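Local coordinates for protein Alpha/beta hydrolase (Xanthomonas campestris pv. campestris, PDB 2QJW) that is of unknown function but probably acts as an alpha/beta-fold serine hydrolase on a substrate not yet identified, at residues A[6-11]-A[76-81]; A[15-20]-A[38-43]. All blocks are in the same frame, centred on the assembly; numbering follows the deposited sequence.

Interaction 1 lies in the core: strands 6-10 and 76-81, neighbours in the central parallel sheet, are joined by backbone hydrogen bonds and by apolar side chains on both faces. Interaction 2 is a surface contact between two loops, one leading from strand 6-10 into helix 20-31, the other following strand 35-37, and it relies on proline packing, carbonyl contacts, charge and water. Both involve the first strand or the loop after it, and their centres lie about 12 Å apart. They meet at His11, whose NE2 is probably hydrogen-bonded to Phe41 N at 3.0 Å. Along the chain, interaction 2 is nested within the loop that interaction 1 closes.

Interaction 1 of 2, residues A[6-11]-A[76-81]; sequences HCILAH and VVLAGS
Ile8 and Leu78 run alongside each other in the same direction, with Ile8 CB 3.8 Å from Leu78 CD2. Ile8 CG1 sits beside its own backbone N (chi1 -56°), and the extended second torsion lays CD1 against both Val76 CG1 and Leu78 CD2, each at 3.9 Å; the Ile8 and Val76 side chains cross at a slant. Val76 offers its methyl by turning CG1 anti to its backbone N (chi1 178°). Helix 56-71 covers this face, Leu63 touching Ile8 and Ala70 touching Val76. On the reverse face Leu9 CD2 reaches Ala79 CB at 3.7 Å, and Cys7 SG rests on Val77 CB at 4.1 Å; helices 20-31 and 162-174 cover these residues. The pairing is that of two inner neighbours in the parallel sheet of an alpha/beta-hydrolase fold, and strand 76-81 leads into a probable nucleophile elbow that includes Gly80 and Ser82. Five backbone hydrogen bonds join the strands, the first from Val77 N to His6 O and the last, longer at 3.2 Å, from Ser81 N to Ala10 O. Between them Val77 O accepts from Ile8 N at 2.9 Å, Ile8 O from Ala79 N, and Ala79 O from Ala10 N at 2.8 Å. Beside the last pair the strands run close, Gly80 CA lying 3.2 Å from Ala10 O, an approach at which a side chain on Gly80 would come very near that oxygen.

Interaction 2 of 2, residues A[15-20]-A[38-43]; sequences SGPDAL and RPDFTD
Pro17 supplies most of the van der Waals packing, its ring wedged between Arg38 and Asp40. Its CB rests 3.4 Å from Arg38 O, while CG and CD lie against the Asp40 carboxylate, CD 3.8 Å from Asp40 CG. Further along, Thr42 CG2 approaches Ser15 O at 3.2 Å and packs on Gly16 CA. The polar contacts gather round Arg38, whose chain bends at chi3 (-76°) and passes the Pro17 carbonyl: CD is 3.3 Å from Pro17 O, and NH1 gives the same oxygen a weak, strongly bent hydrogen bond. Asp18 OD1, 4.1 Å from Arg38 NH1, lies far off the guanidinium plane, with charges near but no N-H aimed at it; a water bridges the two, accepting from NH1 at the guanidinium edge and donating weakly to OD1. Asp40 has its own bonds within 38-43: OD1 accepts from Thr42 N at 2.8 Å in an Asx turn and also from Thr42 OG1 on its syn side, which fixes the carboxylate beside the proline ring. Helix 42-45 starts here, just as the Gly16-Ala19 type I turn leads into helix 20-31. Direct polar links between the two loops are thus weak, and their fit rests largely on Pro17, with attraction between Arg38 and Asp18 probably softened by the intervening water.

Interaction 1 of 2, residues A[6-11]-A[76-81]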
ATOM      1  N   HIS A   6      18.428  13.792   4.795  1.00 13.54           N
ATOM      2  CA  HIS A   6      17.490  14.796   5.270  1.00 12.57           C
ATOM      3  C   HIS A   6      16.142  14.699   4.565  1.00 12.90           C
ATOM      4  O   HIS A   6      16.096  14.547   3.347  1.00 14.28           O
ATOM      5  CB  HIS A   6      18.068  16.139   4.922  1.00 12.55           C
ATOM      6  CG  HIS A   6      17.353  17.313   5.500  1.00 10.09           C
ATOM      7  ND1 HIS A   6      17.272  17.533   6.856  1.00 12.19           N
ATOM      8  CD2 HIS A   6      16.713  18.352   4.898  1.00 11.68           C
ATOM      9  CE1 HIS A   6      16.639  18.672   7.058  1.00 15.18           C
ATOM     10  NE2 HIS A   6      16.291  19.187   5.888  1.00 11.38           N
ATOM     11  N   CYS A   7      15.072  14.813   5.349  1.00 11.96           N
ATOM     12  CA  CYS A   7      13.693  14.818   4.810  1.00 11.26           C
ATOM     13  C   CYS A   7      13.086  16.214   4.889  1.00 11.15           C
ATOM     14  O   CYS A   7      13.193  16.877   5.915  1.00 11.77           O
ATOM     15  CB  CYS A   7      12.811  13.884   5.599  1.00 11.66           C
ATOM     16  SG  CYS A   7      13.254  12.172   5.515  1.00 12.24           S
ATOM     17  N   ILE A   8      12.543  16.683   3.766  1.00 10.18           N
ATOM     18  CA  ILE A   8      11.812  17.963   3.738  1.00 11.11           C
ATOM     19  C   ILE A   8      10.362  17.607   3.568  1.00 11.45           C
ATOM     20  O   ILE A   8      10.011  16.951   2.611  1.00 10.42           O
ATOM     21  CB  ILE A   8      12.301  18.901   2.661  1.00 10.20           C
ATOM     22  CG1 ILE A   8      13.805  19.175   2.782  1.00 12.74           C
ATOM     23  CG2 ILE A   8      11.441  20.214   2.751  1.00 10.18           C
ATOM     24  CD1 ILE A   8      14.485  19.830   1.659  1.00 13.95           C
ATOM     25  N   LEU A   9       9.517  17.969   4.540  1.00 11.45           N
ATOM     26  CA  LEU A   9       8.110  17.549   4.645  1.00 10.33           C
ATOM     27  C   LEU A   9       7.229  18.765   4.412  1.00 12.30           C
ATOM     28  O   LEU A   9       7.265  19.697   5.226  1.00 11.03           O
ATOM     29  CB  LEU A   9       7.866  16.990   6.035  1.00 10.18           C
ATOM     30  CG  LEU A   9       8.953  15.994   6.468  1.00 13.11           C
ATOM     31  CD1 LEU A   9       8.768  15.702   7.918  1.00 17.94           C
ATOM     32  CD2 LEU A   9       8.948  14.726   5.579  1.00 11.00           C
ATOM     33  N   ALA A  10       6.468  18.804   3.308  1.00  9.45           N
ATOM     34  CA  ALA A  10       5.696  19.991   2.903  1.00  9.11           C
ATOM     35  C   ALA A  10       4.212  19.861   3.159  1.00 12.29           C
ATOM     36  O   ALA A  10       3.546  18.999   2.582  1.00 10.55           O
ATOM     37  CB  ALA A  10       5.918  20.212   1.431  1.00  9.07           C
ATOM     38  N   HIS A  11       3.730  20.728   4.022  1.00 10.51           N
ATOM     39  CA  HIS A  11       2.320  20.761   4.380  1.00 11.01           C
ATOM     40  C   HIS A  11       1.399  21.198   3.259  1.00 11.51           C
ATOM     41  O   HIS A  11       1.816  21.833   2.308  1.00 11.91           O
ATOM     42  CB  HIS A  11       2.133  21.627   5.634  1.00 11.39           C
ATOM     43  CG  HIS A  11       2.223  23.121   5.415  1.00 11.78           C
ATOM     44  ND1 HIS A  11       1.247  23.868   4.757  1.00 12.94           N
ATOM     45  CD2 HIS A  11       3.200  23.991   5.740  1.00 13.19           C
ATOM     46  CE1 HIS A  11       1.630  25.140   4.728  1.00 12.61           C
ATOM     47  NE2 HIS A  11       2.815  25.239   5.300  1.00 13.86           N
ATOM     48  N   VAL A  76      18.603  13.892   0.034  1.00 10.46           N
ATOM     49  CA  VAL A  76      17.325  14.529   0.406  1.00 10.13           C
ATOM     50  C   VAL A  76      16.160  13.689  -0.084  1.00  9.72           C
ATOM     51  O   VAL A  76      16.087  13.321  -1.252  1.00 11.46           O
ATOM     52  CB  VAL A  76      17.207  15.910  -0.204  1.00 11.61           C
ATOM     53  CG1 VAL A  76      15.841  16.538   0.147  1.00 15.63           C
ATOM     54  CG2 VAL A  76      18.373  16.795   0.287  1.00 13.59           C
ATOM     55  N   VAL A  77      15.218  13.469   0.835  1.00 10.83           N
ATOM     56  CA  VAL A  77      13.901  12.900   0.548  1.00  9.52           C
ATOM     57  C   VAL A  77      12.860  14.011   0.671  1.00  9.24           C
ATOM     58  O   VAL A  77      12.863  14.759   1.679  1.00 11.15           O
ATOM     59  CB  VAL A  77      13.567  11.726   1.498  1.00  8.58           C
ATOM     60  CG1 VAL A  77      12.144  11.284   1.390  1.00 11.57           C
ATOM     61  CG2 VAL A  77      14.552  10.571   1.236  1.00 10.65           C
ATOM     62  N   LEU A  78      12.001  14.143  -0.361  1.00  9.59           N
ATOM     63  CA  LEU A  78      10.915  15.134  -0.327  1.00  9.39           C
ATOM     64  C   LEU A  78       9.617  14.414  -0.110  1.00 10.14           C
ATOM     65  O   LEU A  78       9.356  13.346  -0.659  1.00  9.79           O
ATOM     66  CB  LEU A  78      10.837  15.886  -1.633  1.00 11.50           C
ATOM     67  CG  LEU A  78      12.124  16.618  -2.004  1.00 12.70           C
ATOM     68  CD1 LEU A  78      11.949  17.289  -3.364  1.00 12.30           C
ATOM     69  CD2 LEU A  78      12.514  17.636  -0.959  1.00 12.10           C
ATOM     70  N   ALA A  79       8.780  14.984   0.761  1.00 10.06           N
ATOM     71  CA  ALA A  79       7.477  14.383   1.075  1.00  9.32           C
ATOM     72  C   ALA A  79       6.501  15.466   1.237  1.00 10.04           C
ATOM     73  O   ALA A  79       6.863  16.617   1.535  1.00 10.85           O
ATOM     74  CB  ALA A  79       7.544  13.607   2.338  1.00  9.83           C
ATOM     75  N   GLY A  80       5.234  15.138   1.103  1.00 10.90           N
ATOM     76  CA  GLY A  80       4.209  16.129   1.335  1.00 12.91           C
ATOM     77  C   GLY A  80       2.831  15.551   1.437  1.00 11.35           C
ATOM     78  O   GLY A  80       2.623  14.347   1.337  1.00 10.25           O
ATOM     79  N   SER A  81       1.888  16.477   1.627  1.00 10.27           N
ATOM     80  CA  SER A  81       0.459  16.185   1.582  1.00 11.90           C
ATOM     81  C   SER A  81      -0.214  17.168   0.621  1.00 11.95           C
ATOM     82  O   SER A  81       0.037  18.357   0.738  1.00 11.59           O
ATOM     83  CB  SER A  81      -0.168  16.313   2.950  1.00 15.76           C
ATOM     84  OG  SER A  81      -1.551  16.034   2.858  1.00 24.25           O
TER

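Interaction 2 of 2, residues A[15-20]-A[38-43]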
ATOM      1  N   SER A  15      -2.771  24.570   5.653  1.00 24.73           N
ATOM      2  CA  SER A  15      -2.456  23.770   6.750  1.00 21.78           C
ATOM      3  C   SER A  15      -1.286  24.570   7.282  1.00 23.65           C
ATOM      4  O   SER A  15      -1.232  25.812   7.145  1.00 29.54           O
ATOM      5  CB  SER A  15      -2.111  22.335   6.302  1.00 22.06           C
ATOM      6  OG  SER A  15      -1.880  21.531   7.415  1.00 29.25           O
ATOM      7  N   GLY A  16      -0.333  23.945   7.906  1.00 21.47           N
ATOM      8  CA  GLY A  16       0.851  24.658   8.378  1.00 17.73           C
ATOM      9  C   GLY A  16       1.835  23.603   8.787  1.00 15.64           C
ATOM     10  O   GLY A  16       1.531  22.426   8.739  1.00 15.62           O
ATOM     11  N   PRO A  17       3.036  24.025   9.189  1.00 14.04           N
ATOM     12  CA  PRO A  17       4.090  23.053   9.535  1.00 16.36           C
ATOM     13  C   PRO A  17       3.828  22.177  10.777  1.00 17.09           C
ATOM     14  O   PRO A  17       4.511  21.176  10.975  1.00 19.26           O
ATOM     15  CB  PRO A  17       5.313  23.949   9.760  1.00 18.17           C
ATOM     16  CG  PRO A  17       4.703  25.291  10.099  1.00 17.84           C
ATOM     17  CD  PRO A  17       3.511  25.404   9.252  1.00 16.70           C
ATOM     18  N   ASP A  18       2.816  22.525  11.581  1.00 13.74           N
ATOM     19  CA  ASP A  18       2.470  21.739  12.763  1.00 18.31           C
ATOM     20  C   ASP A  18       1.252  20.856  12.577  1.00 15.89           C
ATOM     21  O   ASP A  18       0.802  20.245  13.522  1.00 20.08           O
ATOM     22  CB  ASP A  18       2.284  22.685  13.955  1.00 21.76           C
ATOM     23  CG  ASP A  18       3.542  23.463  14.258  1.00 31.89           C
ATOM     24  OD1 ASP A  18       4.635  22.862  14.197  1.00 31.05           O
ATOM     25  OD2 ASP A  18       3.436  24.674  14.555  1.00 42.20           O
ATOM     26  N   ALA A  19       0.777  20.756  11.356  1.00 16.45           N
ATOM     27  CA  ALA A  19      -0.354  19.932  11.003  1.00 17.54           C
ATOM     28  C   ALA A  19      -0.042  18.465  11.309  1.00 20.31           C
ATOM     29  O   ALA A  19       1.122  17.991  11.301  1.00 17.17           O
ATOM     30  CB  ALA A  19      -0.681  20.113   9.580  1.00 19.71           C
ATOM     31  N   LEU A  20      -1.107  17.732  11.552  1.00 22.04           N
ATOM     32  CA  LEU A  20      -1.005  16.344  11.948  1.00 22.51           C
ATOM     33  C   LEU A  20      -0.158  15.448  11.056  1.00 17.58           C
ATOM     34  O   LEU A  20       0.727  14.751  11.559  1.00 16.25           O
ATOM     35  CB  LEU A  20      -2.424  15.753  11.984  1.00 25.92           C
ATOM     36  N   ARG A  38      10.130  21.014   8.353  1.00 12.73           N
ATOM     37  CA  ARG A  38       8.778  21.265   7.882  1.00 10.83           C
ATOM     38  C   ARG A  38       8.665  22.757   7.560  1.00 12.43           C
ATOM     39  O   ARG A  38       8.415  23.569   8.485  1.00 12.02           O
ATOM     40  CB  ARG A  38       7.799  20.872   8.962  1.00 12.21           C
ATOM     41  CG  ARG A  38       7.650  19.360   9.083  1.00 12.85           C
ATOM     42  CD  ARG A  38       6.909  19.027  10.392  1.00 13.33           C
ATOM     43  NE  ARG A  38       7.797  19.184  11.498  1.00 17.79           N
ATOM     44  CZ  ARG A  38       7.408  19.229  12.765  1.00 27.06           C
ATOM     45  NH1 ARG A  38       6.119  19.157  13.102  1.00 23.72           N
ATOM     46  NH2 ARG A  38       8.324  19.362  13.707  1.00 28.44           N
ATOM     47  N   PRO A  39       8.929  23.123   6.305  1.00 11.17           N
ATOM     48  CA  PRO A  39       8.896  24.555   5.999  1.00 10.68           C
ATOM     49  C   PRO A  39       7.478  25.144   6.143  1.00 10.52           C
ATOM     50  O   PRO A  39       6.501  24.455   5.913  1.00 12.69           O
ATOM     51  CB  PRO A  39       9.355  24.626   4.568  1.00 12.61           C
ATOM     52  CG  PRO A  39      10.172  23.312   4.351  1.00 13.86           C
ATOM     53  CD  PRO A  39       9.401  22.321   5.158  1.00 11.19           C
ATOM     54  N   ASP A  40       7.428  26.413   6.450  1.00 11.17           N
ATOM     55  CA  ASP A  40       6.154  27.114   6.610  1.00 12.18           C
ATOM     56  C   ASP A  40       5.837  27.823   5.326  1.00 15.10           C
ATOM     57  O   ASP A  40       6.574  28.692   4.853  1.00 14.93           O
ATOM     58  CB  ASP A  40       6.325  28.107   7.737  1.00 14.34           C
ATOM     59  CG  ASP A  40       4.997  28.711   8.156  1.00 21.66           C
ATOM     60  OD1 ASP A  40       4.087  28.793   7.303  1.00 17.91           O
ATOM     61  OD2 ASP A  40       4.824  29.010   9.358  1.00 22.72           O
ATOM     62  N   PHE A  41       4.742  27.418   4.695  1.00 13.23           N
ATOM     63  CA  PHE A  41       4.274  28.041   3.493  1.00 11.10           C
ATOM     64  C   PHE A  41       2.972  28.844   3.721  1.00 11.45           C
ATOM     65  O   PHE A  41       2.319  29.190   2.716  1.00 15.08           O
ATOM     66  CB  PHE A  41       3.994  26.983   2.422  1.00 12.66           C
ATOM     67  CG  PHE A  41       5.153  26.079   2.123  1.00 11.68           C
ATOM     68  CD1 PHE A  41       6.170  26.486   1.268  1.00 13.10           C
ATOM     69  CD2 PHE A  41       5.179  24.756   2.625  1.00 13.81           C
ATOM     70  CE1 PHE A  41       7.216  25.625   0.917  1.00 12.19           C
ATOM     71  CE2 PHE A  41       6.236  23.936   2.337  1.00 13.26           C
ATOM     72  CZ  PHE A  41       7.255  24.362   1.472  1.00 11.14           C
ATOM     73  N   THR A  42       2.616  29.122   4.949  1.00 12.71           N
ATOM     74  CA  THR A  42       1.307  29.705   5.233  1.00 14.19           C
ATOM     75  C   THR A  42       1.170  31.104   4.622  1.00 15.11           C
ATOM     76  O   THR A  42       0.078  31.486   4.218  1.00 16.94           O
ATOM     77  CB  THR A  42       0.998  29.712   6.742  1.00 14.39           C
ATOM     78  OG1 THR A  42       2.035  30.377   7.460  1.00 16.02           O
ATOM     79  CG2 THR A  42       0.846  28.256   7.293  1.00 21.51           C
ATOM     80  N   ASP A  43       2.259  31.854   4.511  1.00 14.53           N
ATOM     81  CA  ASP A  43       2.181  33.195   3.908  1.00 14.24           C
ATOM     82  C   ASP A  43       1.816  33.119   2.467  1.00 18.67           C
ATOM     83  O   ASP A  43       1.015  33.900   1.969  1.00 17.38           O
ATOM     84  CB  ASP A  43       3.529  33.969   4.088  1.00 16.22           C
ATOM     85  CG  ASP A  43       4.743  33.229   3.573  1.00 17.30           C
ATOM     86  OD1 ASP A  43       4.828  31.977   3.739  1.00 16.34           O
ATOM     87  OD2 ASP A  43       5.628  33.900   2.951  1.00 17.37           O
TER
HETATM   88  O   HOH W   1       4.373  19.810  15.449  1.00 40.02           O